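Local atomic coordinates of G/U mismatch-specific DNA glycosylase (Deinococcus radiodurans, PDB entry 2C2Q), a protein that belongs to the uracil-DNA glycosylase superfamily and folds as a compact single chain around a mixed beta sheet flanked by helices. Residues A34-G37 with I38-R41; L176-R179 with V180-L183. The protein carries 1 engineered substitution. One frame throughout, in Å; residues are numbered along the deposited sequence.

Overall arrangement
Two local contacts, one at the start of a helix and one along another, lie on opposite flanks of a sheet-centred fold. Contact 1 comes first along the chain, where the loop after strand 28-32 turns into helix 37-42; contact 2 follows much later, within helix 171-188, the last helix of the chain. Their centres lie 28 Å apart on opposite sides of the chain's centre, and the nearest atoms stay about 16 Å from each other. Strand 28-32 relates the two: its chain runs on into contact 1, while its L28 meets L176 and V180 of contact 2. One contact thus starts a helix beside the loop residues A86, S90 and L96, whereas the other seats a helix on the sheet.

Contact 1. Residues A34-G37 with I38-R41; sequences APSG and ISAR
S36 receives the backbone N-H of S39 on its side-chain oxygen, the classic N-cap of a helix, here helix 37-42 as it leaves the loop that follows strand 28-32 in this uracil-DNA glycosylase superfamily fold. The capping bond from S39 N to S36 OG is 3.0 Å long and nearly straight, at 165°. It depends on the first torsion of S36, chi1 72°, which tucks OG between its own backbone N and carbonyl carbon and turns it to the start of the helix.

Backbone bonds take over at once. A40 N gives its hydrogen to S36 O at 2.9 Å, and R41 N does the same for G37 O in the next step of the helix. A water joins the two serines: it accepts from S36 N at 2.8 Å and is also hydrogen-bonded to S39 OG. That hydroxyl has a protein partner as well, the backbone N of A47, so the serine of the first turn is tied both to the cap and to a later part of the chain.

Apolar contact is modest and comes from P35, whose ring lies just ahead of the cap. Its CB rests 4.0 Å from S39 CB and a little farther from the methyl of A40. S90, in a loop, touches both P35 and A40, and a bound acetate ion lies near the proline side chain.

The long side chain of R41 bends at chi3 (-51°) and folds back over the start of the helix. One face of its guanidinium looks onto I38 CA, and G37 O lies over that same face, with R41 CG 3.3 Å from that oxygen.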
ATOM      1  N   ALA A  34       6.509  -6.058  -2.069  1.00 16.34           N
ATOM      2  CA  ALA A  34       7.731  -5.695  -2.773  1.00 17.00           C
ATOM      3  C   ALA A  34       7.351  -5.472  -4.214  1.00 16.43           C
ATOM      4  O   ALA A  34       6.312  -6.033  -4.692  1.00 16.12           O
ATOM      5  CB  ALA A  34       8.769  -6.797  -2.710  1.00 16.98           C
ATOM      6  N   PRO A  35       8.144  -4.693  -4.915  1.00 15.34           N
ATOM      7  CA  PRO A  35       7.868  -4.502  -6.369  1.00 15.30           C
ATOM      8  C   PRO A  35       8.073  -5.840  -7.087  1.00 14.20           C
ATOM      9  O   PRO A  35       9.039  -6.583  -6.776  1.00 15.02           O
ATOM     10  CB  PRO A  35       8.914  -3.466  -6.801  1.00 14.07           C
ATOM     11  CG  PRO A  35      10.142  -3.812  -5.778  1.00 13.28           C
ATOM     12  CD  PRO A  35       9.381  -3.972  -4.468  1.00 15.58           C
ATOM     13  N   SER A  36       7.119  -6.236  -7.919  1.00 14.56           N
ATOM     14  CA  SER A  36       7.419  -7.297  -8.911  1.00 15.12           C
ATOM     15  C   SER A  36       8.644  -6.933  -9.761  1.00 14.76           C
ATOM     16  O   SER A  36       9.065  -5.763  -9.874  1.00 15.10           O
ATOM     17  CB  SER A  36       6.199  -7.575  -9.861  1.00 13.84           C
ATOM     18  OG  SER A  36       6.078  -6.461 -10.749  1.00 16.84           O
ATOM     19  N   GLY A  37       9.203  -7.935 -10.465  1.00 16.76           N
ATOM     20  CA  GLY A  37      10.287  -7.619 -11.412  1.00 15.65           C
ATOM     21  C   GLY A  37       9.913  -6.620 -12.435  1.00 15.25           C
ATOM     22  O   GLY A  37      10.666  -5.700 -12.759  1.00 17.64           O
ATOM     23  N   ILE A  38       8.703  -6.749 -12.979  1.00 15.16           N
ATOM     24  CA  ILE A  38       8.275  -5.780 -13.965  1.00 15.91           C
ATOM     25  C   ILE A  38       8.195  -4.362 -13.346  1.00 15.74           C
ATOM     26  O   ILE A  38       8.619  -3.386 -13.970  1.00 17.30           O
ATOM     27  CB  ILE A  38       6.833  -6.227 -14.535  1.00 15.65           C
ATOM     28  CG1 ILE A  38       7.011  -7.488 -15.432  1.00 18.02           C
ATOM     29  CG2 ILE A  38       6.140  -5.084 -15.307  1.00 17.38           C
ATOM     30  CD1 ILE A  38       5.576  -8.131 -15.746  1.00 18.13           C
ATOM     31  N   SER A  39       7.638  -4.258 -12.142  1.00 14.82           N
ATOM     32  CA  SER A  39       7.541  -2.960 -11.435  1.00 14.10           C
ATOM     33  C   SER A  39       8.939  -2.328 -11.178  1.00 14.26           C
ATOM     34  O   SER A  39       9.134  -1.156 -11.413  1.00 16.53           O
ATOM     35  CB  SER A  39       6.763  -3.126 -10.141  1.00 14.35           C
ATOM     36  OG  SER A  39       5.392  -3.456 -10.467  1.00 18.88           O
ATOM     37  N   ALA A  40       9.852  -3.160 -10.731  1.00 15.37           N
ATOM     38  CA  ALA A  40      11.241  -2.717 -10.451  1.00 18.52           C
ATOM     39  C   ALA A  40      11.907  -2.227 -11.748  1.00 19.12           C
ATOM     40  O   ALA A  40      12.529  -1.181 -11.775  1.00 18.66           O
ATOM     41  CB  ALA A  40      12.015  -3.822  -9.859  1.00 17.61           C
ATOM     42  N   ARG A  41      11.779  -3.001 -12.836  1.00 21.51           N
ATOM     43  CA  ARG A  41      12.335  -2.582 -14.121  1.00 22.67           C
ATOM     44  C   ARG A  41      11.734  -1.329 -14.670  1.00 22.52           C
ATOM     45  O   ARG A  41      12.472  -0.476 -15.154  1.00 24.33           O
ATOM     46  CB  ARG A  41      12.243  -3.706 -15.136  1.00 22.69           C
ATOM     47  CG  ARG A  41      13.154  -4.825 -14.727  1.00 26.98           C
ATOM     48  CD  ARG A  41      13.409  -5.816 -15.827  1.00 34.80           C
ATOM     49  NE  ARG A  41      12.160  -6.282 -16.433  1.00 38.79           N
ATOM     50  CZ  ARG A  41      11.392  -7.246 -15.934  1.00 37.44           C
ATOM     51  NH1 ARG A  41      11.722  -7.864 -14.800  1.00 34.27           N
ATOM     52  NH2 ARG A  41      10.301  -7.599 -16.586  1.00 36.76           N
TER
HETATM   53  O   HOH W   1       4.631  -4.952  -8.157  1.00 18.73           O

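Contact 2. Residues L176-R179 with V180-L183; sequences LGDR and VREL
Four successive N-H groups, those of V180, R181, E182 and L183, reach back to the carbonyl oxygens of L176, G177, D178 and R179, an unbroken run of alpha-helical bonds of 2.8 to 3.0 Å.

Two salt bridges, each between residues three apart, are laid over this frame. D178 OD1 meets R181 NH1 at 2.9 Å, lying in the guanidinium plane at its edge, although the carboxylate itself is turned 76° from that plane. A bend at chi3 (-56°) curls the arginine back along the helix, which brings one guanidinium face over G177 O. Both partners have further bonds: R181 NH2 to the carbonyl oxygens of V60 and G61, and D178 OD1 to the side-chain amide of Q174.

Helix 171-188 is amphipathic here, lying against the central sheet: L176, V180 and L183 all touch I117 of strand 117-120, and L176 and V180 also reach L28. On this inward side L176 CD1 stands 4.4 Å from V180 CG2.

The second bridge runs from R179 NH1 to E182 OE2, 2.7 Å long, with the nitrogen approaching from above the carboxylate plane. R179 gets there by bending at chi2 (62°), while E182 stays extended. L183 covers one face of the same guanidinium, its CG 3.8 Å above the centre and its CD2 3.6 Å from R179 NH2. R179 NE forms a separate salt bridge with E153 OE1 on strand 153-156.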
ATOM      1  N   LEU A 176     -12.897   0.890   1.408  1.00 20.81           N
ATOM      2  CA  LEU A 176     -11.763   1.774   1.617  1.00 19.11           C
ATOM      3  C   LEU A 176     -11.988   3.048   0.860  1.00 20.01           C
ATOM      4  O   LEU A 176     -11.803   4.157   1.438  1.00 20.28           O
ATOM      5  CB  LEU A 176     -10.447   1.071   1.188  1.00 18.69           C
ATOM      6  CG  LEU A 176      -9.219   1.947   1.390  1.00 17.73           C
ATOM      7  CD1 LEU A 176      -9.035   2.399   2.821  1.00 17.40           C
ATOM      8  CD2 LEU A 176      -7.986   1.178   0.881  1.00 18.07           C
ATOM      9  N   GLY A 177     -12.384   2.923  -0.407  1.00 19.63           N
ATOM     10  CA  GLY A 177     -12.719   4.059  -1.284  1.00 21.51           C
ATOM     11  C   GLY A 177     -13.741   4.993  -0.601  1.00 22.51           C
ATOM     12  O   GLY A 177     -13.619   6.228  -0.640  1.00 23.34           O
ATOM     13  N   ASP A 178     -14.734   4.385   0.005  1.00 24.06           N
ATOM     14  CA  ASP A 178     -15.835   5.113   0.656  1.00 25.47           C
ATOM     15  C   ASP A 178     -15.306   5.833   1.870  1.00 25.73           C
ATOM     16  O   ASP A 178     -15.689   6.994   2.121  1.00 27.49           O
ATOM     17  CB  ASP A 178     -16.825   4.085   1.165  1.00 25.80           C
ATOM     18  CG  ASP A 178     -17.675   3.510   0.056  1.00 26.71           C
ATOM     19  OD1 ASP A 178     -17.648   4.013  -1.122  1.00 27.72           O
ATOM     20  OD2 ASP A 178     -18.411   2.558   0.315  1.00 30.58           O
ATOM     21  N   ARG A 179     -14.481   5.120   2.635  1.00 25.02           N
ATOM     22  CA  ARG A 179     -13.807   5.661   3.835  1.00 24.23           C
ATOM     23  C   ARG A 179     -12.891   6.862   3.538  1.00 24.07           C
ATOM     24  O   ARG A 179     -12.874   7.843   4.309  1.00 23.71           O
ATOM     25  CB  ARG A 179     -13.017   4.589   4.562  1.00 23.32           C
ATOM     26  CG  ARG A 179     -12.338   5.114   5.845  1.00 23.17           C
ATOM     27  CD  ARG A 179     -13.343   5.623   6.896  1.00 24.91           C
ATOM     28  NE  ARG A 179     -12.669   6.070   8.092  1.00 22.46           N
ATOM     29  CZ  ARG A 179     -13.054   7.135   8.808  1.00 24.69           C
ATOM     30  NH1 ARG A 179     -14.134   7.832   8.452  1.00 21.76           N
ATOM     31  NH2 ARG A 179     -12.355   7.484   9.878  1.00 23.41           N
ATOM     32  N   VAL A 180     -12.153   6.788   2.428  1.00 22.95           N
ATOM     33  CA  VAL A 180     -11.327   7.904   1.974  1.00 23.14           C
ATOM     34  C   VAL A 180     -12.211   9.101   1.560  1.00 24.70           C
ATOM     35  O   VAL A 180     -11.945  10.258   1.959  1.00 23.24           O
ATOM     36  CB  VAL A 180     -10.348   7.462   0.832  1.00 22.42           C
ATOM     37  CG1 VAL A 180      -9.741   8.671   0.106  1.00 20.00           C
ATOM     38  CG2 VAL A 180      -9.297   6.568   1.411  1.00 20.78           C
ATOM     39  N   ARG A 181     -13.255   8.821   0.769  1.00 25.23           N
ATOM     40  CA  ARG A 181     -14.267   9.834   0.422  1.00 28.22           C
ATOM     41  C   ARG A 181     -14.843  10.511   1.680  1.00 27.03           C
ATOM     42  O   ARG A 181     -14.972  11.727   1.746  1.00 27.56           O
ATOM     43  CB  ARG A 181     -15.386   9.107  -0.323  1.00 27.25           C
ATOM     44  CG  ARG A 181     -16.363   9.937  -1.122  1.00 32.31           C
ATOM     45  CD  ARG A 181     -17.024   9.065  -2.254  1.00 32.00           C
ATOM     46  NE  ARG A 181     -15.982   8.474  -3.113  1.00 37.75           N
ATOM     47  CZ  ARG A 181     -15.682   7.157  -3.243  1.00 42.95           C
ATOM     48  NH1 ARG A 181     -16.361   6.185  -2.608  1.00 44.81           N
ATOM     49  NH2 ARG A 181     -14.675   6.805  -4.041  1.00 39.54           N
ATOM     50  N   GLU A 182     -15.182   9.700   2.667  1.00 26.13           N
ATOM     51  CA  GLU A 182     -15.767  10.155   3.935  1.00 26.56           C
ATOM     52  C   GLU A 182     -14.789  11.040   4.728  1.00 25.84           C
ATOM     53  O   GLU A 182     -15.174  12.031   5.353  1.00 25.00           O
ATOM     54  CB  GLU A 182     -16.076   8.915   4.743  1.00 26.29           C
ATOM     55  CG  GLU A 182     -16.582   9.114   6.150  1.00 29.61           C
ATOM     56  CD  GLU A 182     -17.000   7.804   6.806  1.00 29.92           C
ATOM     57  OE1 GLU A 182     -18.180   7.700   7.240  1.00 39.60           O
ATOM     58  OE2 GLU A 182     -16.182   6.868   6.925  1.00 33.58           O
ATOM     59  N   LEU A 183     -13.519  10.658   4.734  1.00 24.30           N
ATOM     60  CA  LEU A 183     -12.514  11.468   5.433  1.00 24.06           C
ATOM     61  C   LEU A 183     -12.282  12.790   4.715  1.00 25.17           C
ATOM     62  O   LEU A 183     -12.262  13.841   5.356  1.00 25.36           O
ATOM     63  CB  LEU A 183     -11.198  10.697   5.564  1.00 23.43           C
ATOM     64  CG  LEU A 183     -11.149   9.696   6.701  1.00 22.09           C
ATOM     65  CD1 LEU A 183      -9.962   8.730   6.492  1.00 23.28           C
ATOM     66  CD2 LEU A 183     -11.102  10.383   8.095  1.00 26.32           C
TER